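Local coordinates for cryptic loci regulator 2 (Schizosaccharomyces pombe 972h-, PDB 5IKJ), which promotes heterochromatic transcriptional silencing, being required for deacetylation at the mating-type region and centromere and for the silencing function of the SHREC repressor complex, at residues Asp137-Glu140 with Asn141-Leu144; Cys231-Asp234 with Thr235-Pro239; Tyr418-Glu421 with Asp422-Cys426; Cys476-Asp479 with Lys480-Tyr484. All coordinates share one frame; numbering follows the deposited sequence.

Contact 1 (Asp137-Glu140 with Asn141-Leu144)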
loop_
_atom_site.group_PDB
_atom_site.type_symbol
_atom_site.label_atom_id
_atom_site.label_comp_id
_atom_site.label_asym_id
_atom_site.label_seq_id
_atom_site.Cartn_x
_atom_site.Cartn_y
_atom_site.Cartn_z
ATOM N N ASP A 137 -0.394 14.424 15.907
ATOM C CA ASP A 137 -0.373 13.146 15.207
ATOM C C ASP A 137 -0.546 11.953 16.138
ATOM O O ASP A 137 -0.523 10.810 15.670
ATOM C CB ASP A 137 0.931 12.997 14.415
ATOM C CG ASP A 137 2.162 13.244 15.264
ATOM O OD1 ASP A 137 2.071 13.115 16.501
ATOM O OD2 ASP A 137 3.224 13.566 14.689
ATOM N N SER A 138 -0.716 12.185 17.438
ATOM C CA SER A 138 -1.004 11.114 18.390
ATOM C C SER A 138 -2.513 10.909 18.396
ATOM O O SER A 138 -3.251 11.654 19.045
ATOM C CB SER A 138 -0.476 11.459 19.776
ATOM O OG SER A 138 -1.120 12.610 20.295
ATOM N N PHE A 139 -2.974 9.890 17.669
ATOM C CA PHE A 139 -4.404 9.708 17.463
ATOM C C PHE A 139 -5.119 9.164 18.691
ATOM O O PHE A 139 -6.353 9.106 18.689
ATOM C CB PHE A 139 -4.637 8.790 16.265
ATOM C CG PHE A 139 -3.894 9.214 15.033
ATOM C CD1 PHE A 139 -4.163 10.435 14.436
ATOM C CD2 PHE A 139 -2.924 8.400 14.476
ATOM C CE1 PHE A 139 -3.477 10.834 13.304
ATOM C CE2 PHE A 139 -2.236 8.792 13.343
ATOM C CZ PHE A 139 -2.513 10.011 12.756
ATOM N N GLU A 140 -4.385 8.775 19.736
ATOM C CA GLU A 140 -5.021 8.335 20.972
ATOM C C GLU A 140 -5.804 9.448 21.657
ATOM O O GLU A 140 -6.587 9.155 22.567
ATOM C CB GLU A 140 -3.970 7.776 21.936
ATOM C CG GLU A 140 -3.315 6.487 21.458
ATOM C CD GLU A 140 -2.679 5.700 22.588
ATOM O OE1 GLU A 140 -2.030 6.319 23.458
ATOM O OE2 GLU A 140 -2.834 4.459 22.611
ATOM N N ASN A 141 -5.619 10.702 21.244
ATOM C CA ASN A 141 -6.318 11.825 21.856
ATOM C C ASN A 141 -7.606 12.199 21.137
ATOM O O ASN A 141 -8.467 12.848 21.742
ATOM C CB ASN A 141 -5.403 13.053 21.900
ATOM C CG ASN A 141 -4.500 13.065 23.115
ATOM O OD1 ASN A 141 -4.068 12.016 23.595
ATOM N ND2 ASN A 141 -4.215 14.255 23.627
ATOM N N TYR A 142 -7.762 11.813 19.874
ATOM C CA TYR A 142 -8.955 12.176 19.125
ATOM C C TYR A 142 -10.195 11.575 19.779
ATOM O O TYR A 142 -10.135 10.563 20.481
ATOM C CB TYR A 142 -8.851 11.703 17.675
ATOM C CG TYR A 142 -7.838 12.456 16.838
ATOM C CD1 TYR A 142 -6.502 12.509 17.207
ATOM C CD2 TYR A 142 -8.217 13.100 15.665
ATOM C CE1 TYR A 142 -5.573 13.185 16.441
ATOM C CE2 TYR A 142 -7.294 13.780 14.892
ATOM C CZ TYR A 142 -5.973 13.820 15.286
ATOM O OH TYR A 142 -5.049 14.495 14.525
ATOM N N TYR A 143 -11.335 12.217 19.539
ATOM C CA TYR A 143 -12.590 11.766 20.118
ATOM C C TYR A 143 -13.738 12.381 19.333
ATOM O O TYR A 143 -13.605 13.466 18.762
ATOM C CB TYR A 143 -12.693 12.145 21.599
ATOM C CG TYR A 143 -13.016 13.602 21.836
ATOM C CD1 TYR A 143 -12.014 14.562 21.858
ATOM C CD2 TYR A 143 -14.326 14.016 22.041
ATOM C CE1 TYR A 143 -12.307 15.895 22.076
ATOM C CE2 TYR A 143 -14.629 15.344 22.259
ATOM C CZ TYR A 143 -13.617 16.280 22.277
ATOM O OH TYR A 143 -13.919 17.606 22.494
ATOM N N LEU A 144 -14.864 11.673 19.310
ATOM C CA LEU A 144 -16.065 12.169 18.647
ATOM C C LEU A 144 -16.662 13.306 19.466
ATOM O O LEU A 144 -17.115 13.096 20.597
ATOM C CB LEU A 144 -17.077 11.042 18.468
ATOM C CG LEU A 144 -17.212 10.464 17.058
ATOM C CD1 LEU A 144 -15.861 10.016 16.514
ATOM C CD2 LEU A 144 -18.200 9.307 17.057
HETATM O O HOH W 1 -9.185 9.309 22.656
#

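Contact 2 (Cys231-Asp234 with Thr235-Pro239)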
loop_
_atom_site.group_PDB
_atom_site.type_symbol
_atom_site.label_atom_id
_atom_site.label_comp_id
_atom_site.label_asym_id
_atom_site.label_seq_id
_atom_site.Cartn_x
_atom_site.Cartn_y
_atom_site.Cartn_z
ATOM N N CYS A 231 2.443 -0.022 -1.308
ATOM C CA CYS A 231 2.764 0.839 -2.439
ATOM C C CYS A 231 3.500 2.090 -1.978
ATOM O O CYS A 231 4.566 2.432 -2.503
ATOM C CB CYS A 231 1.473 1.212 -3.166
ATOM S SG CYS A 231 1.705 2.194 -4.640
ATOM N N LYS A 232 2.938 2.785 -0.989
ATOM C CA LYS A 232 3.559 4.003 -0.484
ATOM C C LYS A 232 4.978 3.737 0.001
ATOM O O LYS A 232 5.888 4.535 -0.248
ATOM C CB LYS A 232 2.704 4.585 0.641
ATOM C CG LYS A 232 3.040 6.017 1.017
ATOM C CD LYS A 232 2.056 6.550 2.049
ATOM C CE LYS A 232 2.436 7.938 2.542
ATOM N NZ LYS A 232 2.319 8.979 1.482
ATOM N N ASP A 233 5.191 2.612 0.689
ATOM C CA ASP A 233 6.524 2.308 1.195
ATOM C C ASP A 233 7.491 1.993 0.061
ATOM O O ASP A 233 8.661 2.387 0.110
ATOM C CB ASP A 233 6.459 1.143 2.185
ATOM C CG ASP A 233 5.704 1.495 3.453
ATOM O OD1 ASP A 233 5.482 2.699 3.702
ATOM O OD2 ASP A 233 5.337 0.567 4.203
ATOM N N ASP A 234 7.021 1.295 -0.976
ATOM C CA ASP A 234 7.891 0.927 -2.087
ATOM C C ASP A 234 8.221 2.107 -2.995
ATOM O O ASP A 234 9.161 2.011 -3.792
ATOM C CB ASP A 234 7.242 -0.186 -2.914
ATOM C CG ASP A 234 7.381 -1.552 -2.267
ATOM O OD1 ASP A 234 7.837 -1.622 -1.105
ATOM O OD2 ASP A 234 7.030 -2.557 -2.919
ATOM N N THR A 235 7.473 3.210 -2.902
ATOM C CA THR A 235 7.696 4.359 -3.769
ATOM C C THR A 235 7.909 5.671 -3.026
ATOM O O THR A 235 8.358 6.637 -3.652
ATOM C CB THR A 235 6.516 4.540 -4.738
ATOM O OG1 THR A 235 5.335 4.878 -4.003
ATOM C CG2 THR A 235 6.266 3.264 -5.533
ATOM N N TYR A 236 7.612 5.741 -1.727
ATOM C CA TYR A 236 7.706 6.997 -0.994
ATOM C C TYR A 236 8.452 6.833 0.326
ATOM O O TYR A 236 9.413 7.561 0.591
ATOM C CB TYR A 236 6.302 7.561 -0.749
ATOM C CG TYR A 236 6.252 8.745 0.191
ATOM C CD1 TYR A 236 6.499 10.032 -0.267
ATOM C CD2 TYR A 236 5.941 8.575 1.532
ATOM C CE1 TYR A 236 6.448 11.115 0.588
ATOM C CE2 TYR A 236 5.889 9.653 2.395
ATOM C CZ TYR A 236 6.142 10.919 1.918
ATOM O OH TYR A 236 6.089 11.992 2.776
ATOM N N THR A 237 8.030 5.877 1.156
ATOM C CA THR A 237 8.548 5.794 2.520
ATOM C C THR A 237 9.910 5.106 2.569
ATOM O O THR A 237 10.894 5.684 3.043
ATOM C CB THR A 237 7.547 5.059 3.414
ATOM O OG1 THR A 237 6.211 5.371 2.998
ATOM C CG2 THR A 237 7.725 5.477 4.863
ATOM N N TRP A 238 9.983 3.866 2.091
ATOM C CA TRP A 238 11.219 3.083 2.103
ATOM C C TRP A 238 11.470 2.517 0.710
ATOM O O TRP A 238 11.515 1.299 0.514
ATOM C CB TRP A 238 11.134 1.969 3.146
ATOM C CG TRP A 238 10.451 2.385 4.414
ATOM C CD1 TRP A 238 9.185 2.061 4.806
ATOM C CD2 TRP A 238 10.994 3.206 5.455
ATOM N NE1 TRP A 238 8.906 2.627 6.026
ATOM C CE2 TRP A 238 10.001 3.335 6.447
ATOM C CE3 TRP A 238 12.223 3.845 5.645
ATOM C CZ2 TRP A 238 10.197 4.076 7.610
ATOM C CZ3 TRP A 238 12.417 4.579 6.802
ATOM C CH2 TRP A 238 11.410 4.689 7.769
ATOM N N PRO A 239 11.645 3.388 -0.287
ATOM C CA PRO A 239 11.670 2.910 -1.678
ATOM C C PRO A 239 12.946 2.185 -2.072
ATOM O O PRO A 239 12.888 1.296 -2.930
ATOM C CB PRO A 239 11.486 4.200 -2.489
ATOM C CG PRO A 239 12.027 5.275 -1.604
ATOM C CD PRO A 239 11.676 4.859 -0.208
#

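Contact 3 (Tyr418-Glu421 with Asp422-Cys426)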
loop_
_atom_site.group_PDB
_atom_site.type_symbol
_atom_site.label_atom_id
_atom_site.label_comp_id
_atom_site.label_asym_id
_atom_site.label_seq_id
_atom_site.Cartn_x
_atom_site.Cartn_y
_atom_site.Cartn_z
ATOM N N TYR A 418 -2.878 0.723 -16.341
ATOM C CA TYR A 418 -4.238 0.357 -16.698
ATOM C C TYR A 418 -4.237 -0.505 -17.948
ATOM O O TYR A 418 -3.286 -0.502 -18.735
ATOM C CB TYR A 418 -5.109 1.601 -16.921
ATOM C CG TYR A 418 -4.635 2.496 -18.047
ATOM C CD1 TYR A 418 -3.706 3.501 -17.817
ATOM C CD2 TYR A 418 -5.123 2.342 -19.339
ATOM C CE1 TYR A 418 -3.272 4.323 -18.842
ATOM C CE2 TYR A 418 -4.695 3.160 -20.369
ATOM C CZ TYR A 418 -3.771 4.148 -20.114
ATOM O OH TYR A 418 -3.340 4.963 -21.134
ATOM N N VAL A 419 -5.327 -1.245 -18.115
ATOM C CA VAL A 419 -5.591 -2.023 -19.318
ATOM C C VAL A 419 -6.552 -1.216 -20.180
ATOM O O VAL A 419 -7.696 -0.968 -19.778
ATOM C CB VAL A 419 -6.177 -3.400 -18.973
ATOM C CG1 VAL A 419 -6.445 -4.202 -20.235
ATOM C CG2 VAL A 419 -5.235 -4.158 -18.046
ATOM N N ASN A 420 -6.097 -0.803 -21.357
ATOM C CA ASN A 420 -6.924 0.012 -22.234
ATOM C C ASN A 420 -8.022 -0.867 -22.834
ATOM O O ASN A 420 -8.192 -2.035 -22.476
ATOM C CB ASN A 420 -6.067 0.694 -23.298
ATOM C CG ASN A 420 -5.437 -0.287 -24.273
ATOM O OD1 ASN A 420 -5.815 -1.457 -24.336
ATOM N ND2 ASN A 420 -4.472 0.192 -25.046
ATOM N N GLU A 421 -8.788 -0.304 -23.765
ATOM C CA GLU A 421 -9.904 -1.030 -24.359
ATOM C C GLU A 421 -9.465 -2.019 -25.433
ATOM O O GLU A 421 -10.293 -2.815 -25.890
ATOM C CB GLU A 421 -10.940 -0.047 -24.926
ATOM C CG GLU A 421 -10.395 1.106 -25.769
ATOM C CD GLU A 421 -11.424 2.202 -25.970
ATOM O OE1 GLU A 421 -12.601 1.985 -25.619
ATOM O OE2 GLU A 421 -11.052 3.284 -26.471
ATOM N N ASP A 422 -8.196 -1.998 -25.840
ATOM C CA ASP A 422 -7.619 -3.063 -26.648
ATOM C C ASP A 422 -6.999 -4.165 -25.796
ATOM O O ASP A 422 -6.263 -5.003 -26.327
ATOM C CB ASP A 422 -6.563 -2.499 -27.603
ATOM C CG ASP A 422 -7.126 -1.454 -28.546
ATOM O OD1 ASP A 422 -8.348 -1.477 -28.802
ATOM O OD2 ASP A 422 -6.345 -0.612 -29.038
ATOM N N ASP A 423 -7.270 -4.174 -24.489
ATOM C CA ASP A 423 -6.772 -5.179 -23.554
ATOM C C ASP A 423 -5.263 -5.103 -23.349
ATOM O O ASP A 423 -4.654 -6.073 -22.887
ATOM C CB ASP A 423 -7.158 -6.596 -23.998
ATOM C CG ASP A 423 -8.655 -6.820 -23.999
ATOM O OD1 ASP A 423 -9.359 -6.122 -23.241
ATOM O OD2 ASP A 423 -9.126 -7.699 -24.751
ATOM N N ILE A 424 -4.642 -3.969 -23.663
ATOM C CA ILE A 424 -3.195 -3.811 -23.566
ATOM C C ILE A 424 -2.866 -3.111 -22.255
ATOM O O ILE A 424 -3.502 -2.112 -21.897
ATOM C CB ILE A 424 -2.642 -3.028 -24.770
ATOM C CG1 ILE A 424 -2.873 -3.828 -26.057
ATOM C CG2 ILE A 424 -1.155 -2.720 -24.583
ATOM C CD1 ILE A 424 -2.457 -3.114 -27.329
ATOM N N VAL A 425 -1.879 -3.642 -21.534
ATOM C CA VAL A 425 -1.400 -3.010 -20.309
ATOM C C VAL A 425 -0.575 -1.787 -20.687
ATOM O O VAL A 425 0.406 -1.889 -21.434
ATOM C CB VAL A 425 -0.580 -3.999 -19.470
ATOM C CG1 VAL A 425 -0.042 -3.332 -18.207
ATOM C CG2 VAL A 425 -1.418 -5.221 -19.109
ATOM N N CYS A 426 -0.965 -0.623 -20.171
ATOM C CA CYS A 426 -0.303 0.635 -20.486
ATOM C C CYS A 426 0.287 1.257 -19.229
ATOM O O CYS A 426 -0.342 1.254 -18.165
ATOM C CB CYS A 426 -1.274 1.629 -21.132
ATOM S SG CYS A 426 -2.101 1.017 -22.603
#

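Contact 4 (Cys476-Asp479 with Lys480-Tyr484)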
loop_
_atom_site.group_PDB
_atom_site.type_symbol
_atom_site.label_atom_id
_atom_site.label_comp_id
_atom_site.label_asym_id
_atom_site.label_seq_id
_atom_site.Cartn_x
_atom_site.Cartn_y
_atom_site.Cartn_z
ATOM N N CYS A 476 13.095 16.588 -15.795
ATOM C CA CYS A 476 12.034 16.122 -16.677
ATOM C C CYS A 476 12.310 16.579 -18.103
ATOM O O CYS A 476 12.707 17.724 -18.338
ATOM C CB CYS A 476 10.679 16.651 -16.204
ATOM S SG CYS A 476 9.258 15.906 -17.035
ATOM N N LEU A 477 12.097 15.677 -19.059
ATOM C CA LEU A 477 12.451 15.924 -20.451
ATOM C C LEU A 477 11.332 16.559 -21.267
ATOM O O LEU A 477 11.518 16.775 -22.470
ATOM C CB LEU A 477 12.867 14.614 -21.131
ATOM C CG LEU A 477 14.209 13.970 -20.773
ATOM C CD1 LEU A 477 14.441 12.771 -21.678
ATOM C CD2 LEU A 477 15.364 14.954 -20.891
ATOM N N HIS A 478 10.184 16.862 -20.666
ATOM C CA HIS A 478 9.035 17.303 -21.444
ATOM C C HIS A 478 8.207 18.282 -20.624
ATOM O O HIS A 478 8.500 18.561 -19.457
ATOM C CB HIS A 478 8.189 16.107 -21.886
ATOM C CG HIS A 478 7.633 15.313 -20.747
ATOM N ND1 HIS A 478 6.498 15.690 -20.060
ATOM C CD2 HIS A 478 8.063 14.170 -20.163
ATOM C CE1 HIS A 478 6.251 14.808 -19.108
ATOM N NE2 HIS A 478 7.184 13.876 -19.151
ATOM N N ASP A 479 7.154 18.800 -21.255
ATOM C CA ASP A 479 6.297 19.785 -20.614
ATOM C C ASP A 479 5.605 19.183 -19.397
ATOM O O ASP A 479 5.125 18.046 -19.429
ATOM C CB ASP A 479 5.262 20.305 -21.613
ATOM C CG ASP A 479 4.652 21.625 -21.187
ATOM O OD1 ASP A 479 3.789 21.623 -20.283
ATOM O OD2 ASP A 479 5.034 22.667 -21.761
ATOM N N LYS A 480 5.550 19.967 -18.321
ATOM C CA LYS A 480 5.009 19.492 -17.054
ATOM C C LYS A 480 3.552 19.059 -17.161
ATOM O O LYS A 480 3.081 18.299 -16.308
ATOM C CB LYS A 480 5.146 20.601 -16.008
ATOM C CG LYS A 480 5.247 20.136 -14.568
ATOM C CD LYS A 480 5.444 21.338 -13.657
ATOM C CE LYS A 480 5.053 21.046 -12.220
ATOM N NZ LYS A 480 4.951 22.304 -11.428
ATOM N N SER A 481 2.830 19.516 -18.183
ATOM C CA SER A 481 1.392 19.296 -18.269
ATOM C C SER A 481 1.007 18.087 -19.113
ATOM O O SER A 481 -0.178 17.743 -19.161
ATOM C CB SER A 481 0.702 20.549 -18.830
ATOM O OG SER A 481 1.133 20.824 -20.153
ATOM N N VAL A 482 1.963 17.439 -19.777
ATOM C CA VAL A 482 1.689 16.214 -20.515
ATOM C C VAL A 482 2.482 15.080 -19.881
ATOM O O VAL A 482 3.449 15.292 -19.147
ATOM C CB VAL A 482 2.027 16.330 -22.019
ATOM C CG1 VAL A 482 1.281 17.497 -22.649
ATOM C CG2 VAL A 482 3.531 16.461 -22.239
ATOM N N GLU A 483 2.043 13.861 -20.170
ATOM C CA GLU A 483 2.774 12.648 -19.845
ATOM C C GLU A 483 2.741 11.750 -21.074
ATOM O O GLU A 483 2.106 12.071 -22.082
ATOM C CB GLU A 483 2.180 11.952 -18.615
ATOM C CG GLU A 483 2.353 12.742 -17.325
ATOM C CD GLU A 483 1.568 12.155 -16.164
ATOM O OE1 GLU A 483 0.753 11.237 -16.398
ATOM O OE2 GLU A 483 1.765 12.614 -15.018
ATOM N N TYR A 484 3.432 10.618 -20.998
ATOM C CA TYR A 484 3.524 9.702 -22.123
ATOM C C TYR A 484 3.036 8.319 -21.720
ATOM O O TYR A 484 3.075 7.941 -20.544
ATOM C CB TYR A 484 4.958 9.632 -22.657
ATOM C CG TYR A 484 5.355 10.868 -23.428
ATOM C CD1 TYR A 484 5.775 12.015 -22.770
ATOM C CD2 TYR A 484 5.290 10.894 -24.814
ATOM C CE1 TYR A 484 6.130 13.150 -23.469
ATOM C CE2 TYR A 484 5.644 12.023 -25.523
ATOM C CZ TYR A 484 6.062 13.150 -24.846
ATOM O OH TYR A 484 6.415 14.280 -25.546
#

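Contact 1 (Asp137-Glu140 with Asn141-Leu144)
Phe139 and Tyr142 lie side by side in the tight turn that leads the chain from the loop after strand 133-135 into strand 143-144. The rings are inclined obliquely, with centroids 5.5 Å apart and planes at 58°, and Tyr142 CE1 comes to the edge of the Phe139 ring, 3.7 Å from Phe139 CD1. In both residues CG stands anti to the carbonyl carbon (chi1 -51° and -70°), which sends the rings off the turn in the same direction, to pack on Ala64 of helix 50-67. Asp137 O sits 3.4 Å above the centre of the Phe139 ring, and Ser138 O lies in plane at the edge of the Tyr142 ring. Tyr142 OH is hydrogen-bonded to Thr136 O, so this buried side chain grips the loop at its far end too. A leucine in place of Tyr142 would probably leave Thr136 O without that donor and the edge of Phe139 less well packed. Backbone bonds close the turn: Tyr142 N gives to Phe139 O (3.3 Å), and Asn141 N makes a weak bond to Ser138 O. One water links the two sides, donating to Glu140 O at 2.6 Å and to Tyr142 O at 2.7 Å.

Contact 2 (Cys231-Asp234 with Thr235-Pro239)
Lys232 and Asp233 meet Tyr236, Thr237 and Trp238 at the C-terminal end of helix 214-237, where the last turn widens to the pi type. Lys232 O is shared there: Tyr236 N reaches it at 2.6 Å and Thr237 N at 2.9 Å, from opposite faces of the carbonyl plane. Thr235 opens the widened turn, and its OG1 donates to Cys231 O at 3.0 Å from above the carbonyl plane, beside a weak bond from its own N.

In this pi-type turn Lys232 and Tyr236 run side by side. Lys232 leaves with CG anti to its N (chi1 -165°), stays extended and bends only at its last torsion, which puts NZ over one face of the tyrosine ring, 4.0 Å from the centroid and 26° off the normal. This is a cation-pi contact, and the same ammonium is hydrogen-bonded to the backbone of a chain of another protein, so the helix end forms part of that interface.

Asp233 points the same way as Thr237 and accepts a hydrogen bond from Thr237 OG1 on the anti lone pair of OD1, at 2.9 Å. The carboxylate also lies at the edge of the Trp238 ring, with Asp233 CG 3.8 Å from Trp238 CD1, while Thr237 CG2 rests over a face of the indole. Trp238 is the first residue to leave helical angles. Further hydrogen bonds join Thr235 OG1 to Asn392, Thr237 OG1 to Gln75 and Trp238 NE1 to Thr74. Asp234 is tied to Arg264 by a salt bridge and to Trp390 NE1 by a hydrogen bond.

Contact 3 (Tyr418-Glu421 with Asp422-Cys426)
The Tyr418 ring carries Cys426 CB over one face, 3.7 Å above its plane and displaced toward the rim, a CH-pi contact across the two strands of a beta hairpin. Cys426 SG lies obliquely to the same ring, 4.7 Å from its centroid, and the ring of His378 also meets the tyrosine. Tyr418 has its CG in the crowded position between N and carbonyl carbon (chi1 61°), which lays the ring back across the partner strand. The Asn420 amide is the second flat group: its ND2 comes within 3.5 Å of Cys426 SG, and its OD1 points into the loop, taking Ile424 N at 2.9 Å from above the plane of its own C=O and Asp422 N weakly.

The backbone makes a type I turn from Asn420 to Asp423 with a G1 bulge. Asp423 N gives to Asn420 O, Asn420 N gives to Ile424 O at 3.0 Å, and Asp423 takes the left-handed conformation (phi 68°). Tyr418 and Cys426 form a hydrogen-bonded antiparallel pair, with Cys426 N to Tyr418 O at 2.7 Å. Val419 and Val425, the next, non-hydrogen-bonded pair, touch through their CG2 atoms (4.1 Å) on the opposite face, where both also pack on Leu336. Asp423 and Val425 make backbone hydrogen bonds to a chain of another protein.

A leucine at Asn420 would probably leave Ile424 N without its side-chain acceptor and let the loop move more freely. With one carboxamide oxygen taking Ile424 N firmly and Asp422 N weakly, the shape of the turn rests on Asn420 as well as on main-chain bonds.

Contact 4 (Cys476-Asp479 with Lys480-Tyr484)
Asp479 to Val482 form a type I beta turn that carries the chain into strand 482-487, closed by Val482 N to Asp479 O at 3.2 Å. That carbonyl takes a second donor, His478 ND1 at 2.8 Å, and the two approach it from opposite faces of its plane. The Asp479 side chain makes an Asx turn over the same residues: OD1 accepts Ser481 N on its anti lone pair (3.1 Å) and Ser481 OG from above the carboxylate plane (2.8 Å), so one oxygen is gripped twice.

His478 holds its CG between N and carbonyl carbon (chi1 61°), which turns the imidazole toward 480-484, ND1 to Asp479 O and one face to Tyr484. Tyr484 meets it edge to face, its CE1 3.7 Å above the ring, with planes at 71°. Cys476 SG lies 3.6 Å over the opposite face, so the ring is sandwiched. With ND1 donating and NE2 bonded to Leu431 N, the imidazole is fixed in rotation and is likely to be neutral. Val482 CG2 packs at 3.8 Å from His478 ND1.

The turn joins strands 472-476 and 482-487, both of which pair with strand 425-436; Tyr484 bonds to Gly429 of that strand by its backbone, while Glu483 and Tyr484 also pair with an antiparallel strand of a chain of another protein.

In the fold
The four contacts follow one another along the chain and none nests in or crosses another. Contact 1 shapes the loop before strand 143-144, the strand that pairs in parallel with 14-17 beside helix 50-67. Contact 2 ends helix 214-237 near the middle of the molecule, its centre about 26 Å from that of contact 1. Contact 3 closes the hairpin of strands 411-419 and 425-436, and contact 4 closes the loop between strands 472-476 and 482-487. Strand 425-436 pairs with both 472-476 and 482-487, so contacts 3 and 4 belong to one mixed sheet, their nearest atoms about 7 Å apart. Contacts 2, 3 and 4 all reach another protein's chain.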